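Local coordinates for protein collectin placenta 1 (Mus musculus, PDB 2OX9) that binds the leukocyte cell-surface glycan Lewis(x) through the C-type lectin carbohydrate-recognition domain of a scavenger receptor, at residues His39-Phe42 with Glu47-Gln50; His62-Thr67 with Trp75-Gly80. One frame throughout, in Å; residues are numbered along the deposited sequence.

Interaction 1 of 2, residues His39-Phe42 with Glu47-Gln50. With CA (calcium ion), chain L.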
loop_
_atom_site.group_PDB
_atom_site.type_symbol
_atom_site.label_atom_id
_atom_site.label_comp_id
_atom_site.label_asym_id
_atom_site.label_seq_id
_atom_site.Cartn_x
_atom_site.Cartn_y
_atom_site.Cartn_z
ATOM N N HIS A 39 -10.321 -0.839 -1.701
ATOM C CA HIS A 39 -9.252 0.002 -2.224
ATOM C C HIS A 39 -7.907 -0.455 -1.667
ATOM O O HIS A 39 -7.853 -1.117 -0.629
ATOM C CB HIS A 39 -9.488 1.469 -1.843
ATOM C CG HIS A 39 -9.521 1.713 -0.367
ATOM N ND1 HIS A 39 -8.377 1.822 0.397
ATOM C CD2 HIS A 39 -10.560 1.832 0.491
ATOM C CE1 HIS A 39 -8.711 1.994 1.662
ATOM N NE2 HIS A 39 -10.030 2.005 1.747
ATOM N N LEU A 40 -6.826 -0.142 -2.375
ATOM C CA LEU A 40 -5.499 -0.496 -1.860
ATOM C C LEU A 40 -5.469 0.157 -0.481
ATOM O O LEU A 40 -5.863 1.308 -0.323
ATOM C CB LEU A 40 -4.406 0.066 -2.762
ATOM C CG LEU A 40 -4.125 -0.761 -4.028
ATOM C CD1 LEU A 40 -3.225 0.023 -4.971
ATOM C CD2 LEU A 40 -3.462 -2.080 -3.637
ATOM N N VAL A 41 -5.010 -0.589 0.514
ATOM C CA VAL A 41 -4.983 -0.130 1.899
ATOM C C VAL A 41 -4.462 1.280 2.230
ATOM O O VAL A 41 -3.417 1.729 1.729
ATOM C CB VAL A 41 -4.209 -1.164 2.792
ATOM C CG1 VAL A 41 -2.691 -0.976 2.628
ATOM C CG2 VAL A 41 -4.625 -1.010 4.242
ATOM N N PHE A 42 -5.220 1.974 3.072
ATOM C CA PHE A 42 -4.846 3.303 3.566
ATOM C C PHE A 42 -4.459 3.055 5.023
ATOM O O PHE A 42 -5.281 2.613 5.821
ATOM C CB PHE A 42 -6.032 4.280 3.539
ATOM C CG PHE A 42 -6.575 4.561 2.162
ATOM C CD1 PHE A 42 -7.783 5.243 2.013
ATOM C CD2 PHE A 42 -5.898 4.144 1.020
ATOM C CE1 PHE A 42 -8.307 5.499 0.759
ATOM C CE2 PHE A 42 -6.419 4.399 -0.247
ATOM C CZ PHE A 42 -7.631 5.080 -0.375
ATOM N N GLU A 47 -1.496 1.771 15.125
ATOM C CA GLU A 47 -2.142 0.513 15.497
ATOM C C GLU A 47 -2.504 -0.289 14.259
ATOM O O GLU A 47 -2.335 -1.506 14.237
ATOM C CB GLU A 47 -3.410 0.751 16.317
ATOM C CG GLU A 47 -3.176 1.431 17.642
ATOM C CD GLU A 47 -3.650 2.863 17.632
ATOM O OE1 GLU A 47 -3.224 3.626 16.731
ATOM O OE2 GLU A 47 -4.451 3.221 18.524
ATOM N N GLU A 48 -3.001 0.392 13.231
ATOM C CA GLU A 48 -3.365 -0.295 11.997
ATOM C C GLU A 48 -2.078 -0.775 11.316
ATOM O O GLU A 48 -2.036 -1.850 10.724
ATOM C CB GLU A 48 -4.143 0.642 11.056
ATOM C CG GLU A 48 -4.667 -0.053 9.799
ATOM C CD GLU A 48 -5.461 0.866 8.881
ATOM O OE1 GLU A 48 -6.215 0.342 8.035
ATOM O OE2 GLU A 48 -5.325 2.104 8.987
ATOM N N GLN A 49 -1.030 0.034 11.422
ATOM C CA GLN A 49 0.268 -0.295 10.832
ATOM C C GLN A 49 0.865 -1.547 11.463
ATOM O O GLN A 49 1.388 -2.414 10.766
ATOM C CB GLN A 49 1.251 0.874 11.025
ATOM C CG GLN A 49 2.694 0.549 10.672
ATOM C CD GLN A 49 2.874 0.179 9.217
ATOM O OE1 GLN A 49 2.375 0.862 8.318
ATOM N NE2 GLN A 49 3.604 -0.900 8.971
ATOM N N GLN A 50 0.802 -1.615 12.788
ATOM C CA GLN A 50 1.334 -2.748 13.529
ATOM C C GLN A 50 0.589 -4.034 13.194
ATOM O O GLN A 50 1.207 -5.088 13.015
ATOM C CB GLN A 50 1.235 -2.491 15.030
ATOM C CG GLN A 50 2.575 -2.283 15.731
ATOM C CD GLN A 50 3.547 -3.437 15.516
ATOM O OE1 GLN A 50 3.221 -4.601 15.766
ATOM N NE2 GLN A 50 4.751 -3.116 15.049
HETATM CA CA CA L . -7.293 2.272 6.860
HETATM O O HOH W 1 -8.864 2.610 8.419
HETATM O O HOH W 2 -8.634 3.773 5.604
#
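Phe42 and Glu48 are adjacent ligands of one calcium ion, Phe42 coming from the loop into which strand 39-40 runs and Glu48 from helix 46-54. Their CA atoms, the nearest pair between the segments, are still 9.3 Å apart, and the gap is bridged by one long side chain and the metal. Glu48 reaches over with CG anti to its backbone N (chi1 -175°) and the chain extended beyond, which carries the carboxylate to the ion. Glu48 OE1 binds the calcium at 2.5 Å, and Glu48 OE2 lies 2.9 Å from it. The backbone carbonyl Phe42 O is a ligand at 2.3 Å, and two waters join them. Asn44 and Glu129 complete the protein ligands, and Tyr17 OH hydrogen-bonds to Glu48 OE1. Val41 adds a loose contact through CG2, which lies 4.3 Å from Glu48 OE1. The Phe42 CB points away from the helix segment, and His39 ND1 sits 3.2 Å above the plane of the Phe42 ring, over its centre, while donating a hydrogen bond to Leu40 O. Phe42 O and Glu48 OE2 lie just 3.2 Å apart although both are acceptors. The calcium beside both probably offsets their repulsion, so this junction of strand and helix probably depends on bound calcium.

Interaction 2 of 2, residues His62-Thr67 with Trp75-Gly80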
loop_
_atom_site.group_PDB
_atom_site.type_symbol
_atom_site.label_atom_id
_atom_site.label_comp_id
_atom_site.label_asym_id
_atom_site.label_seq_id
_atom_site.Cartn_x
_atom_site.Cartn_y
_atom_site.Cartn_z
ATOM N N HIS A 62 4.418 -5.299 -0.213
ATOM C CA HIS A 62 2.979 -5.110 -0.391
ATOM C C HIS A 62 2.588 -3.688 -0.743
ATOM O O HIS A 62 2.837 -2.765 0.025
ATOM C CB HIS A 62 2.219 -5.500 0.879
ATOM C CG HIS A 62 2.158 -6.971 1.130
ATOM N ND1 HIS A 62 3.201 -7.674 1.694
ATOM C CD2 HIS A 62 1.182 -7.878 0.881
ATOM C CE1 HIS A 62 2.870 -8.950 1.782
ATOM N NE2 HIS A 62 1.651 -9.100 1.295
ATOM N N TRP A 63 1.958 -3.520 -1.899
ATOM C CA TRP A 63 1.499 -2.201 -2.334
ATOM C C TRP A 63 0.461 -1.656 -1.338
ATOM O O TRP A 63 -0.363 -2.418 -0.824
ATOM C CB TRP A 63 0.795 -2.305 -3.687
ATOM C CG TRP A 63 1.652 -2.547 -4.887
ATOM C CD1 TRP A 63 1.447 -3.493 -5.854
ATOM C CD2 TRP A 63 2.762 -1.749 -5.337
ATOM N NE1 TRP A 63 2.351 -3.327 -6.880
ATOM C CE2 TRP A 63 3.167 -2.267 -6.591
ATOM C CE3 TRP A 63 3.444 -0.646 -4.807
ATOM C CZ2 TRP A 63 4.231 -1.717 -7.326
ATOM C CZ3 TRP A 63 4.501 -0.095 -5.538
ATOM C CH2 TRP A 63 4.883 -0.635 -6.784
ATOM N N ILE A 64 0.506 -0.353 -1.064
ATOM C CA ILE A 64 -0.503 0.288 -0.218
ATOM C C ILE A 64 -1.046 1.437 -1.089
ATOM O O ILE A 64 -0.406 1.819 -2.061
ATOM C CB ILE A 64 0.060 0.827 1.133
ATOM C CG1 ILE A 64 1.132 1.887 0.896
ATOM C CG2 ILE A 64 0.609 -0.343 1.971
ATOM C CD1 ILE A 64 1.576 2.580 2.179
ATOM N N GLY A 65 -2.217 1.972 -0.757
ATOM C CA GLY A 65 -2.817 3.012 -1.590
ATOM C C GLY A 65 -2.255 4.419 -1.485
ATOM O O GLY A 65 -3.016 5.373 -1.287
ATOM N N LEU A 66 -0.941 4.548 -1.661
ATOM C CA LEU A 66 -0.250 5.831 -1.549
ATOM C C LEU A 66 0.660 6.107 -2.743
ATOM O O LEU A 66 1.479 5.259 -3.104
ATOM C CB LEU A 66 0.609 5.823 -0.285
ATOM C CG LEU A 66 1.213 7.154 0.131
ATOM C CD1 LEU A 66 0.082 8.013 0.674
ATOM C CD2 LEU A 66 2.284 6.964 1.200
ATOM N N THR A 67 0.544 7.295 -3.338
ATOM C CA THR A 67 1.387 7.652 -4.483
ATOM C C THR A 67 1.676 9.149 -4.514
ATOM O O THR A 67 1.029 9.939 -3.809
ATOM C CB THR A 67 0.721 7.316 -5.844
ATOM O OG1 THR A 67 -0.335 8.247 -6.099
ATOM C CG2 THR A 67 0.150 5.912 -5.852
ATOM N N TRP A 75 2.768 13.136 -1.360
ATOM C CA TRP A 75 2.136 11.836 -1.173
ATOM C C TRP A 75 0.711 11.899 -0.642
ATOM O O TRP A 75 0.442 12.567 0.345
ATOM C CB TRP A 75 3.008 10.968 -0.248
ATOM C CG TRP A 75 4.308 10.577 -0.876
ATOM C CD1 TRP A 75 5.476 11.290 -0.863
ATOM C CD2 TRP A 75 4.568 9.396 -1.647
ATOM N NE1 TRP A 75 6.443 10.623 -1.578
ATOM C CE2 TRP A 75 5.914 9.459 -2.069
ATOM C CE3 TRP A 75 3.792 8.289 -2.022
ATOM C CZ2 TRP A 75 6.503 8.458 -2.848
ATOM C CZ3 TRP A 75 4.376 7.297 -2.795
ATOM C CH2 TRP A 75 5.723 7.388 -3.200
ATOM N N LYS A 76 -0.199 11.191 -1.305
ATOM C CA LYS A 76 -1.600 11.173 -0.904
ATOM C C LYS A 76 -2.163 9.781 -1.105
ATOM O O LYS A 76 -1.668 9.019 -1.927
ATOM C CB LYS A 76 -2.437 12.126 -1.769
ATOM C CG LYS A 76 -1.927 13.550 -1.876
ATOM C CD LYS A 76 -2.760 14.309 -2.901
ATOM C CE LYS A 76 -2.324 15.757 -3.021
ATOM N NZ LYS A 76 -3.189 16.499 -3.988
ATOM N N TRP A 77 -3.214 9.465 -0.362
ATOM C CA TRP A 77 -3.873 8.174 -0.493
ATOM C C TRP A 77 -4.758 8.265 -1.734
ATOM O O TRP A 77 -5.083 9.362 -2.201
ATOM C CB TRP A 77 -4.703 7.875 0.756
ATOM C CG TRP A 77 -3.858 7.741 1.997
ATOM C CD1 TRP A 77 -3.722 8.658 3.008
ATOM C CD2 TRP A 77 -2.993 6.649 2.330
ATOM N NE1 TRP A 77 -2.824 8.203 3.944
ATOM C CE2 TRP A 77 -2.361 6.974 3.554
ATOM C CE3 TRP A 77 -2.686 5.426 1.712
ATOM C CZ2 TRP A 77 -1.442 6.119 4.171
ATOM C CZ3 TRP A 77 -1.770 4.576 2.325
ATOM C CH2 TRP A 77 -1.160 4.929 3.545
ATOM N N LEU A 78 -5.138 7.123 -2.281
ATOM C CA LEU A 78 -5.949 7.097 -3.483
ATOM C C LEU A 78 -7.211 7.949 -3.430
ATOM O O LEU A 78 -7.681 8.436 -4.466
ATOM C CB LEU A 78 -6.314 5.658 -3.816
ATOM C CG LEU A 78 -5.101 4.815 -4.191
ATOM C CD1 LEU A 78 -5.566 3.435 -4.610
ATOM C CD2 LEU A 78 -4.344 5.484 -5.324
ATOM N N ASP A 79 -7.754 8.135 -2.233
ATOM C CA ASP A 79 -8.967 8.924 -2.070
ATOM C C ASP A 79 -8.651 10.414 -1.975
ATOM O O ASP A 79 -9.491 11.207 -1.558
ATOM C CB ASP A 79 -9.722 8.473 -0.822
ATOM C CG ASP A 79 -9.070 8.947 0.460
ATOM O OD1 ASP A 79 -7.884 9.346 0.433
ATOM O OD2 ASP A 79 -9.754 8.911 1.503
ATOM N N GLY A 80 -7.431 10.781 -2.356
ATOM C CA GLY A 80 -7.032 12.176 -2.331
ATOM C C GLY A 80 -6.563 12.743 -1.006
ATOM O O GLY A 80 -6.062 13.866 -0.968
#
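Leu66 pairs with Trp77 across a short antiparallel hairpin and feeds its side chain between Trp75 and Trp77 of the partner segment. Leu66 CB starts 3.7 Å from Trp77 CZ3. A chi1 of -170° swings CG away from the backbone N toward Trp75, and the side chain crosses that residue at about a right angle, Leu66 CG lying 3.5 Å from Trp75 CE3. There the branches part: CD2 stays by the same Trp75 carbon, whereas Leu66 CD1 settles over the face of the Trp77 six-membered ring, 3.8 Å from its centroid and 14° off the normal, a CH-pi contact. CD1 also touches Lys76 O. The next pair, Thr67 and Lys76, is tied by reciprocal, nearly straight backbone bonds, Thr67 N to Lys76 O and Lys76 N to Thr67 O, both 3.1 Å. Gly65, at the centre of an inverse gamma turn, bends the chain where strand 62-64 gives way to strand 66-67. Its carbonyl accepts Leu78 N in a more bent bond, with 135° at the hydrogen, and meets the edge of the Trp77 ring, Gly65 O lying 3.0 Å from Trp77 CE3. Just before the corner, Ile64 still belongs to the main sheet, and its CD1 reaches Trp77 CH2. The run Trp63-Ile64-Gly65-Leu66 is the WIGL signature of the C-type lectin fold, here at the corner between the core sheet and the two-stranded hairpin.

In the fold
Interactions 1 and 2 have centres about 10 Å apart and meet directly in the domain core. Val41 O lies 2.8 Å from Gly65 N, a probable hydrogen bond that links the loop after strand 39-40 to the corner of the WIGL run. Beside it, Val41 CG1 packs 3.4 Å from Ile64 CG2, and Phe42 CD2 lies 3.5 Å from Trp77 CE3, so one residue carries a calcium ligand on its backbone and a hairpin contact on its ring. The calcium of interaction 1 is separate from the glycan site. Interaction 2 comes nearer that site: between nearest atoms, the Trp75 side chain is about 4 Å from another bound calcium and about 9 Å from the galactose.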